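Local structure of IroE protein (Escherichia coli, 2GZS) at residues T24-R28 with S89-D93; L124-P130 with S162-R166; A53-D59 with F251-R256. The protein hydrolyses the trilactone of the siderophore enterobactin and its C-glucosylated forms, preferring the iron-free compounds and releasing mainly linearised trimers. One frame throughout, in Å; residues are numbered along the deposited sequence.

All three contacts belong to one alpha/beta-hydrolase domain but differ in burial and chemistry. Contact 1 is buried and polar: a carboxylate of helix 87-93 meets an arginine just before strand 26-34 and a tyrosine on it. Contact 2 is partly buried and joins helix 117-132 to the loop before strand 167-171 through one glutamate and two aromatic rings. Contact 3 is partly buried and has the most apolar packing, two phenylalanines against alanine, valine and the carbons of an arginine, with a salt bridge at its margin; it crosses helices 51-57 and 247-262. Contacts 2 and 3 lie on opposite sides of the chain's centre, about 22 Å apart between their centres. No helix or strand serves two contacts.

Contact 1: residues T24-R28 with S89-D93; sequences TRHYR and SRAYD. With DFP (diisopropyl phosphonate), chain B.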
loop_
_atom_site.group_PDB
_atom_site.type_symbol
_atom_site.label_atom_id
_atom_site.label_comp_id
_atom_site.label_asym_id
_atom_site.label_seq_id
_atom_site.Cartn_x
_atom_site.Cartn_y
_atom_site.Cartn_z
ATOM N N THR A 24 14.837 -12.063 11.445
ATOM C CA THR A 24 13.757 -12.763 12.099
ATOM C C THR A 24 12.427 -12.667 11.338
ATOM O O THR A 24 11.473 -13.345 11.789
ATOM C CB THR A 24 13.456 -12.179 13.484
ATOM O OG1 THR A 24 12.950 -10.847 13.369
ATOM C CG2 THR A 24 14.749 -12.140 14.325
ATOM N N ARG A 25 12.352 -11.848 10.320
ATOM C CA ARG A 25 11.157 -11.745 9.464
ATOM C C ARG A 25 11.594 -12.095 8.040
ATOM O O ARG A 25 12.656 -11.783 7.533
ATOM C CB ARG A 25 10.533 -10.343 9.513
ATOM C CG ARG A 25 9.914 -10.039 10.883
ATOM C CD ARG A 25 9.466 -8.637 11.113
ATOM N NE ARG A 25 10.445 -7.626 10.739
ATOM C CZ ARG A 25 11.562 -7.367 11.493
ATOM N NH1 ARG A 25 11.760 -8.034 12.635
ATOM N NH2 ARG A 25 12.387 -6.424 11.046
ATOM N N HIS A 26 10.702 -12.824 7.335
ATOM C CA HIS A 26 11.067 -13.457 6.053
ATOM C C HIS A 26 9.967 -13.141 5.042
ATOM O O HIS A 26 8.824 -13.527 5.315
ATOM C CB HIS A 26 11.210 -14.976 6.265
ATOM C CG HIS A 26 12.181 -15.262 7.401
ATOM N ND1 HIS A 26 13.531 -15.031 7.194
ATOM C CD2 HIS A 26 12.009 -15.626 8.674
ATOM C CE1 HIS A 26 14.156 -15.317 8.340
ATOM N NE2 HIS A 26 13.258 -15.675 9.234
ATOM N N TYR A 27 10.323 -12.438 3.978
ATOM C CA TYR A 27 9.363 -11.865 3.024
ATOM C C TYR A 27 9.198 -12.785 1.815
ATOM O O TYR A 27 10.156 -13.397 1.354
ATOM C CB TYR A 27 9.778 -10.439 2.561
ATOM C CG TYR A 27 9.906 -9.563 3.816
ATOM C CD1 TYR A 27 8.859 -8.832 4.311
ATOM C CD2 TYR A 27 11.133 -9.538 4.470
ATOM C CE1 TYR A 27 8.940 -8.026 5.459
ATOM C CE2 TYR A 27 11.246 -8.757 5.626
ATOM C CZ TYR A 27 10.190 -8.030 6.091
ATOM O OH TYR A 27 10.301 -7.263 7.240
ATOM N N ARG A 28 7.973 -12.814 1.307
ATOM C CA ARG A 28 7.673 -13.527 0.037
ATOM C C ARG A 28 7.031 -12.520 -0.866
ATOM O O ARG A 28 6.013 -11.955 -0.441
ATOM C CB ARG A 28 6.739 -14.699 0.314
ATOM C CG ARG A 28 6.412 -15.527 -0.966
ATOM C CD ARG A 28 5.684 -16.777 -0.510
ATOM N NE ARG A 28 6.359 -17.771 0.318
ATOM C CZ ARG A 28 5.666 -18.555 1.158
ATOM N NH1 ARG A 28 4.342 -18.407 1.231
ATOM N NH2 ARG A 28 6.341 -19.440 1.881
ATOM N N SER A 89 4.694 -10.191 12.456
ATOM C CA SER A 89 5.668 -9.444 11.657
ATOM C C SER A 89 5.099 -8.134 11.153
ATOM O O SER A 89 5.739 -7.091 11.126
ATOM C CB SER A 89 6.169 -10.258 10.456
ATOM O OG SER A 89 6.863 -11.431 10.886
ATOM N N ARG A 90 3.807 -8.132 10.717
ATOM C CA ARG A 90 3.267 -6.903 10.191
ATOM C C ARG A 90 3.055 -5.806 11.253
ATOM O O ARG A 90 3.166 -4.628 10.989
ATOM C CB ARG A 90 1.964 -7.225 9.427
ATOM C CG ARG A 90 0.784 -7.481 10.357
ATOM C CD ARG A 90 -0.382 -8.091 9.553
ATOM N NE ARG A 90 -1.054 -7.041 8.817
ATOM C CZ ARG A 90 -1.906 -6.114 9.188
ATOM N NH1 ARG A 90 -2.200 -6.172 10.531
ATOM N NH2 ARG A 90 -2.445 -5.218 8.406
ATOM N N ALA A 91 2.741 -6.292 12.487
ATOM C CA ALA A 91 2.592 -5.302 13.567
ATOM C C ALA A 91 3.917 -4.548 13.829
ATOM O O ALA A 91 3.778 -3.412 14.194
ATOM C CB ALA A 91 2.216 -5.994 14.872
ATOM N N TYR A 92 5.010 -5.242 13.581
ATOM C CA TYR A 92 6.322 -4.568 13.710
ATOM C C TYR A 92 6.627 -3.704 12.488
ATOM O O TYR A 92 6.918 -2.526 12.561
ATOM C CB TYR A 92 7.417 -5.606 13.919
ATOM C CG TYR A 92 8.723 -4.866 14.260
ATOM C CD1 TYR A 92 8.904 -4.138 15.430
ATOM C CD2 TYR A 92 9.778 -4.896 13.380
ATOM C CE1 TYR A 92 10.128 -3.469 15.689
ATOM C CE2 TYR A 92 10.984 -4.257 13.576
ATOM C CZ TYR A 92 11.126 -3.545 14.749
ATOM O OH TYR A 92 12.337 -2.903 14.972
ATOM N N ASP A 93 6.557 -4.404 11.306
ATOM C CA ASP A 93 7.033 -3.689 10.107
ATOM C C ASP A 93 6.251 -2.499 9.689
ATOM O O ASP A 93 6.757 -1.565 9.051
ATOM C CB ASP A 93 7.014 -4.676 8.927
ATOM C CG ASP A 93 8.092 -5.726 8.918
ATOM O OD1 ASP A 93 9.148 -5.479 9.561
ATOM O OD2 ASP A 93 7.924 -6.784 8.292
HETATM C C1 DFP B . -7.985 -4.792 11.373
HETATM C C2 DFP B . -8.196 -5.670 12.609
HETATM C C3 DFP B . -8.693 -5.336 10.142
HETATM C "C1'" DFP B . -4.770 -2.699 13.766
HETATM C "C2'" DFP B . -4.929 -1.220 13.565
HETATM C "C3'" DFP B . -5.215 -3.027 15.231
HETATM P P DFP B . -5.507 -3.730 11.425
HETATM O O1P DFP B . -6.545 -4.857 11.124
HETATM O O2P DFP B . -5.694 -3.382 12.953
HETATM O O3P DFP B . -4.079 -4.131 11.088
HETATM O O HOH W 1 11.026 -3.525 10.027
#
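Both oxygens of one buried carboxylate, that of Asp93, are taken by Arg25, just before strand 26-34, and Tyr27, on it. Arg25 NE donates to Asp93 OD1 at 2.8 Å in a salt bridge. The bond is bent, with an N-H...O angle of 130°, and OD1 is met on its syn side but out of the carboxylate plane. Tyr27 OH donates to Asp93 OD2 at 2.6 Å, coming from above that plane. Tyr79 OH of strand 73-79 is a second partner of OD2. These bonds probably favour the charged carboxylate.

The Arg25 chain bends at its third torsion (chi3 -48°), which turns one face of the guanidinium to the CD2 side of Tyr92. Tyr92 CD2 lies over the guanidinium face, 3.6 Å from Arg25 CZ, with the two planes 58° apart. Arg25 CG also rests on Ser89 OG at 3.4 Å, while that hydroxyl is hydrogen-bonded to Asp86. NH1 of Arg25 forms a further salt bridge with Asp22. A water donates to Asp93 OD1 at 2.7 Å and weakly accepts from Arg25 NH2. A leucine in place of Arg25 would probably leave Asp93 and Asp22 without their positive mate and the CD2 side of Tyr92 without the guanidinium it rests on.

Arg90 leaves the same helix in another direction. Its NH1 donates to DFP O3P at 2.8 Å, nearly straight, and its NE is paired with Asp50. One turn of helix 87-93 thus joins strand 26-34, next to the outermost strand 11-19, through Asp93 and reaches, through Arg90, the ligand pocket of this alpha/beta-hydrolase esterase.

Contact 2: residues L124-P130 with S162-R166; sequences LETRIAP and SSYFR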
loop_
_atom_site.group_PDB
_atom_site.type_symbol
_atom_site.label_atom_id
_atom_site.label_comp_id
_atom_site.label_asym_id
_atom_site.label_seq_id
_atom_site.Cartn_x
_atom_site.Cartn_y
_atom_site.Cartn_z
ATOM N N LEU A 124 12.085 -2.026 1.721
ATOM C CA LEU A 124 11.183 -1.941 0.547
ATOM C C LEU A 124 11.793 -1.086 -0.526
ATOM O O LEU A 124 11.770 -1.519 -1.707
ATOM C CB LEU A 124 9.834 -1.396 1.046
ATOM C CG LEU A 124 8.746 -1.210 -0.037
ATOM C CD1 LEU A 124 8.392 -2.549 -0.682
ATOM C CD2 LEU A 124 7.531 -0.535 0.585
ATOM N N GLU A 125 12.274 0.096 -0.201
ATOM C CA GLU A 125 12.714 1.083 -1.218
ATOM C C GLU A 125 14.116 0.811 -1.739
ATOM O O GLU A 125 14.375 1.104 -2.938
ATOM C CB GLU A 125 12.639 2.509 -0.653
ATOM C CG GLU A 125 11.216 2.900 -0.293
ATOM C CD GLU A 125 11.082 4.364 0.083
ATOM O OE1 GLU A 125 12.050 5.148 0.076
ATOM O OE2 GLU A 125 9.924 4.717 0.390
ATOM N N THR A 126 15.000 0.273 -0.902
ATOM C CA THR A 126 16.378 0.093 -1.401
ATOM C C THR A 126 16.715 -1.330 -1.765
ATOM O O THR A 126 17.779 -1.564 -2.382
ATOM C CB THR A 126 17.427 0.553 -0.355
ATOM O OG1 THR A 126 17.537 -0.416 0.686
ATOM C CG2 THR A 126 17.033 1.894 0.271
ATOM N N ARG A 127 15.907 -2.324 -1.396
ATOM C CA ARG A 127 16.214 -3.734 -1.670
ATOM C C ARG A 127 15.129 -4.377 -2.533
ATOM O O ARG A 127 15.395 -4.920 -3.628
ATOM C CB ARG A 127 16.454 -4.565 -0.393
ATOM C CG ARG A 127 17.516 -3.916 0.509
ATOM C CD ARG A 127 17.893 -4.771 1.755
ATOM N NE ARG A 127 18.419 -3.737 2.671
ATOM C CZ ARG A 127 18.034 -3.460 3.927
ATOM N NH1 ARG A 127 17.100 -4.246 4.475
ATOM N NH2 ARG A 127 18.642 -2.434 4.502
ATOM N N ILE A 128 13.872 -4.338 -2.058
ATOM C CA ILE A 128 12.832 -5.041 -2.816
ATOM C C ILE A 128 12.486 -4.309 -4.095
ATOM O O ILE A 128 12.480 -4.943 -5.192
ATOM C CB ILE A 128 11.572 -5.157 -1.927
ATOM C CG1 ILE A 128 11.879 -5.936 -0.662
ATOM C CG2 ILE A 128 10.423 -5.751 -2.771
ATOM C CD1 ILE A 128 10.612 -6.173 0.179
ATOM N N ALA A 129 12.150 -3.054 -4.081
ATOM C CA ALA A 129 11.673 -2.354 -5.296
ATOM C C ALA A 129 12.761 -2.393 -6.378
ATOM O O ALA A 129 12.422 -2.723 -7.530
ATOM C CB ALA A 129 11.196 -0.946 -4.930
ATOM N N PRO A 130 14.020 -2.063 -6.111
ATOM C CA PRO A 130 15.025 -2.061 -7.188
ATOM C C PRO A 130 15.188 -3.430 -7.815
ATOM O O PRO A 130 15.552 -3.502 -9.007
ATOM C CB PRO A 130 16.331 -1.639 -6.507
ATOM C CG PRO A 130 15.860 -0.823 -5.329
ATOM C CD PRO A 130 14.621 -1.560 -4.861
ATOM N N SER A 162 8.858 9.494 2.435
ATOM C CA SER A 162 9.445 8.828 1.252
ATOM C C SER A 162 9.555 9.815 0.098
ATOM O O SER A 162 8.693 10.680 -0.025
ATOM C CB SER A 162 8.533 7.657 0.822
ATOM O OG SER A 162 9.088 7.018 -0.355
ATOM N N SER A 163 10.560 9.647 -0.757
ATOM C CA SER A 163 10.514 10.298 -2.076
ATOM C C SER A 163 10.353 9.261 -3.173
ATOM O O SER A 163 10.488 9.547 -4.390
ATOM C CB SER A 163 11.776 11.131 -2.357
ATOM O OG SER A 163 12.892 10.266 -2.133
ATOM N N TYR A 164 10.082 8.020 -2.843
ATOM C CA TYR A 164 10.145 6.943 -3.830
ATOM C C TYR A 164 8.820 6.716 -4.528
ATOM O O TYR A 164 8.726 6.353 -5.689
ATOM C CB TYR A 164 10.578 5.626 -3.139
ATOM C CG TYR A 164 10.966 4.529 -4.101
ATOM C CD1 TYR A 164 12.231 4.542 -4.718
ATOM C CD2 TYR A 164 10.085 3.499 -4.380
ATOM C CE1 TYR A 164 12.596 3.521 -5.602
ATOM C CE2 TYR A 164 10.486 2.502 -5.252
ATOM C CZ TYR A 164 11.719 2.498 -5.866
ATOM O OH TYR A 164 11.932 1.429 -6.733
ATOM N N PHE A 165 7.708 6.845 -3.781
ATOM C CA PHE A 165 6.409 6.631 -4.358
ATOM C C PHE A 165 5.722 7.927 -4.744
ATOM O O PHE A 165 5.958 8.964 -4.129
ATOM C CB PHE A 165 5.467 5.870 -3.368
ATOM C CG PHE A 165 6.019 4.533 -2.972
ATOM C CD1 PHE A 165 5.836 3.376 -3.747
ATOM C CD2 PHE A 165 6.760 4.428 -1.804
ATOM C CE1 PHE A 165 6.433 2.212 -3.325
ATOM C CE2 PHE A 165 7.346 3.246 -1.431
ATOM C CZ PHE A 165 7.148 2.088 -2.172
ATOM N N ARG A 166 4.829 7.898 -5.744
ATOM C CA ARG A 166 4.073 9.074 -6.108
ATOM C C ARG A 166 2.625 9.011 -5.636
ATOM O O ARG A 166 1.998 10.064 -5.466
ATOM C CB ARG A 166 4.126 9.223 -7.645
ATOM C CG ARG A 166 5.563 9.603 -8.058
ATOM C CD ARG A 166 5.851 11.056 -7.695
ATOM N NE ARG A 166 5.244 11.985 -8.643
ATOM C CZ ARG A 166 5.882 12.627 -9.620
ATOM N NH1 ARG A 166 7.179 12.448 -9.804
ATOM N NH2 ARG A 166 5.218 13.444 -10.418
HETATM O O HOH W 2 12.548 7.691 0.090
#
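Glu125 CG stands anti to the carbonyl carbon (chi1 -63°) and the chain beyond it is extended, which carries the carboxylate from helix 117-132 to Ser162. Tyr164 has CG anti to its backbone N (chi1 -167°), and its ring runs back along Glu125 toward the helix. The loop 162-166 follows helix 150-161 and opens with an ST turn, in which Ser162 OG accepts from Tyr164 N at 2.9 Å. It leads into strand 167-171 of the alpha/beta-hydrolase sheet.

The same Ser162 hydroxyl donates to Glu125 OE2 at 2.6 Å. It meets OE2 on the syn side, tilted out of the carboxylate plane. One oxygen therefore ties the turn to the helix. Glu125 and Tyr164 run alongside each other, each heading for the other's backbone, with their flat groups only 23° apart. Glu125 CD lies 3.5 Å from Tyr164 CB, and the backbone O of Glu125 sits over one face of the ring. The far end of the ring reaches Ala129, where Tyr164 CE2 is 3.5 Å from Ala129 CB. Arg143 makes a cation-pi contact with Tyr164 from outside the two segments.

Phe165 turns inward, toward Leu145 of strand 143-148. Its CZ meets Leu124 CD2 at 3.8 Å, with the leucine branch set nearly square to the phenylalanine side chain. A water completes the polar link: it donates to Glu125 OE1 at 2.6 Å and accepts from Ser163 N at 2.9 Å.

Contact 3: residues A53-D59 with F251-R256; sequences AVMDRLD and FNASFR
Arg57, Phe255 and Phe251 have the most surface covered where helix 51-57 meets helix 247-262. The short axes of segments 53-57 and 251-256 cross almost at right angles (-88°), 11.0 Å apart at their closest.

Arg57 lies along the second helix as an extended chain, from Phe255 back to Phe251, its CG anti to the carbonyl carbon (chi1 -69°). Its carbons do much of the touching. CB of Arg57 meets Phe255 CE2 at 3.7 Å. Arg57 NE lies 3.6 Å from Phe251 CD2, and guanidinium and ring planes are 66° apart. Asn252 OD1 approaches the edge of that guanidinium, near its plane.

The Phe255 ring is held between two partners. Val54 CG1 sits over one face, 4.0 Å from Phe255 CE1, and CG of the next residue, Arg256, packs against the ring centre.

Phe251 points its CZ at the start of segment 53-59, 3.8 Å from Ala53 CB. Val54 CG2 adds a second methyl. At the margin, Arg256 NH1 forms a salt bridge with Asp59 OD2 (3.5 Å; its hydrogen bond is weak), while Asp59 OD1 caps the next helix at Leu62 N.

Phe251 also meets Trp146 and His148 edge to face. Its side chain is about 6 Å from that of His247, the active-site histidine. The crossing thus packs the helix that begins at His247 beside strand 143-148, which leads to the active-site Ser149, as fits an alpha/beta-hydrolase fold.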
loop_
_atom_site.group_PDB
_atom_site.type_symbol
_atom_site.label_atom_id
_atom_site.label_comp_id
_atom_site.label_asym_id
_atom_site.label_seq_id
_atom_site.Cartn_x
_atom_site.Cartn_y
_atom_site.Cartn_z
ATOM N N ALA A 53 -2.400 -12.066 1.502
ATOM C CA ALA A 53 -3.881 -11.946 1.499
ATOM C C ALA A 53 -4.339 -11.337 0.202
ATOM O O ALA A 53 -5.351 -11.720 -0.385
ATOM C CB ALA A 53 -4.326 -11.075 2.692
ATOM N N VAL A 54 -3.575 -10.341 -0.317
ATOM C CA VAL A 54 -3.872 -9.783 -1.631
ATOM C C VAL A 54 -3.800 -10.926 -2.669
ATOM O O VAL A 54 -4.751 -11.032 -3.493
ATOM C CB VAL A 54 -2.870 -8.664 -1.960
ATOM C CG1 VAL A 54 -3.061 -8.331 -3.438
ATOM C CG2 VAL A 54 -3.094 -7.433 -1.079
HETATM N N MSE A 55 -2.753 -11.724 -2.638
HETATM C CA MSE A 55 -2.686 -12.789 -3.680
HETATM C C MSE A 55 -3.817 -13.777 -3.558
HETATM O O MSE A 55 -4.282 -14.234 -4.611
HETATM C CB MSE A 55 -1.354 -13.517 -3.605
HETATM C CG MSE A 55 -0.212 -12.550 -4.010
HETATM SE SE MSE A 55 -0.306 -11.941 -5.844
HETATM C CE MSE A 55 -0.202 -13.609 -6.608
ATOM N N ASP A 56 -4.240 -14.105 -2.366
ATOM C CA ASP A 56 -5.368 -15.013 -2.203
ATOM C C ASP A 56 -6.633 -14.400 -2.776
ATOM O O ASP A 56 -7.562 -15.209 -3.065
ATOM C CB ASP A 56 -5.572 -15.240 -0.703
ATOM C CG ASP A 56 -6.797 -16.111 -0.407
ATOM O OD1 ASP A 56 -6.600 -17.342 -0.376
ATOM O OD2 ASP A 56 -7.920 -15.591 -0.214
ATOM N N ARG A 57 -6.781 -13.103 -2.892
ATOM C CA ARG A 57 -8.051 -12.445 -3.311
ATOM C C ARG A 57 -7.919 -12.011 -4.761
ATOM O O ARG A 57 -8.908 -11.549 -5.331
ATOM C CB ARG A 57 -8.316 -11.250 -2.393
ATOM C CG ARG A 57 -8.662 -11.598 -0.958
ATOM C CD ARG A 57 -8.444 -10.437 -0.011
ATOM N NE ARG A 57 -9.076 -10.642 1.273
ATOM C CZ ARG A 57 -8.914 -11.484 2.247
ATOM N NH1 ARG A 57 -7.990 -12.444 2.184
ATOM N NH2 ARG A 57 -9.694 -11.394 3.338
ATOM N N LEU A 58 -6.755 -12.101 -5.401
ATOM C CA LEU A 58 -6.596 -11.650 -6.772
ATOM C C LEU A 58 -7.262 -12.655 -7.701
ATOM O O LEU A 58 -7.087 -13.846 -7.472
ATOM C CB LEU A 58 -5.111 -11.461 -7.052
ATOM C CG LEU A 58 -4.699 -10.751 -8.311
ATOM C CD1 LEU A 58 -5.200 -9.302 -8.244
ATOM C CD2 LEU A 58 -3.166 -10.763 -8.516
ATOM N N ASP A 59 -8.051 -12.136 -8.650
ATOM C CA ASP A 59 -8.786 -13.107 -9.478
ATOM C C ASP A 59 -8.808 -12.551 -10.912
ATOM O O ASP A 59 -8.491 -11.390 -11.148
ATOM C CB ASP A 59 -10.187 -13.406 -8.971
ATOM C CG ASP A 59 -11.082 -12.197 -8.811
ATOM O OD1 ASP A 59 -10.921 -11.172 -9.493
ATOM O OD2 ASP A 59 -11.977 -12.231 -7.940
ATOM N N PHE A 251 -11.104 -4.566 3.056
ATOM C CA PHE A 251 -9.766 -4.971 2.570
ATOM C C PHE A 251 -9.843 -5.135 1.044
ATOM O O PHE A 251 -8.996 -4.622 0.328
ATOM C CB PHE A 251 -9.296 -6.244 3.284
ATOM C CG PHE A 251 -7.871 -6.679 2.923
ATOM C CD1 PHE A 251 -6.860 -6.344 3.813
ATOM C CD2 PHE A 251 -7.601 -7.402 1.764
ATOM C CE1 PHE A 251 -5.551 -6.721 3.478
ATOM C CE2 PHE A 251 -6.315 -7.751 1.456
ATOM C CZ PHE A 251 -5.261 -7.461 2.318
ATOM N N ASN A 252 -10.877 -5.876 0.648
ATOM C CA ASN A 252 -11.067 -6.155 -0.786
ATOM C C ASN A 252 -11.311 -4.893 -1.564
ATOM O O ASN A 252 -10.708 -4.595 -2.592
ATOM C CB ASN A 252 -12.329 -7.021 -0.980
ATOM C CG ASN A 252 -12.093 -8.476 -0.662
ATOM O OD1 ASN A 252 -10.930 -8.841 -0.464
ATOM N ND2 ASN A 252 -13.171 -9.244 -0.612
ATOM N N ALA A 253 -12.292 -4.076 -1.134
ATOM C CA ALA A 253 -12.657 -2.878 -1.857
ATOM C C ALA A 253 -11.504 -1.926 -2.053
ATOM O O ALA A 253 -11.297 -1.314 -3.113
ATOM C CB ALA A 253 -13.787 -2.129 -1.115
ATOM N N SER A 254 -10.753 -1.719 -0.968
ATOM C CA SER A 254 -9.701 -0.694 -1.032
ATOM C C SER A 254 -8.528 -1.219 -1.916
ATOM O O SER A 254 -8.070 -0.377 -2.685
ATOM C CB SER A 254 -9.292 -0.325 0.404
ATOM O OG SER A 254 -8.612 -1.372 1.055
ATOM N N PHE A 255 -8.174 -2.492 -1.791
ATOM C CA PHE A 255 -7.021 -2.878 -2.661
ATOM C C PHE A 255 -7.505 -2.897 -4.107
ATOM O O PHE A 255 -6.748 -2.523 -5.003
ATOM C CB PHE A 255 -6.423 -4.191 -2.190
ATOM C CG PHE A 255 -6.777 -5.493 -2.846
ATOM C CD1 PHE A 255 -6.274 -5.871 -4.124
ATOM C CD2 PHE A 255 -7.596 -6.426 -2.225
ATOM C CE1 PHE A 255 -6.609 -7.083 -4.707
ATOM C CE2 PHE A 255 -7.956 -7.611 -2.825
ATOM C CZ PHE A 255 -7.461 -7.966 -4.080
ATOM N N ARG A 256 -8.722 -3.390 -4.348
ATOM C CA ARG A 256 -9.129 -3.481 -5.777
ATOM C C ARG A 256 -9.340 -2.117 -6.333
ATOM O O ARG A 256 -8.971 -1.806 -7.478
ATOM C CB ARG A 256 -10.390 -4.354 -5.832
ATOM C CG ARG A 256 -10.110 -5.806 -5.543
ATOM C CD ARG A 256 -11.446 -6.570 -5.632
ATOM N NE ARG A 256 -11.324 -7.807 -4.878
ATOM C CZ ARG A 256 -11.473 -8.996 -5.441
ATOM N NH1 ARG A 256 -11.754 -8.983 -6.739
ATOM N NH2 ARG A 256 -11.337 -10.058 -4.656
#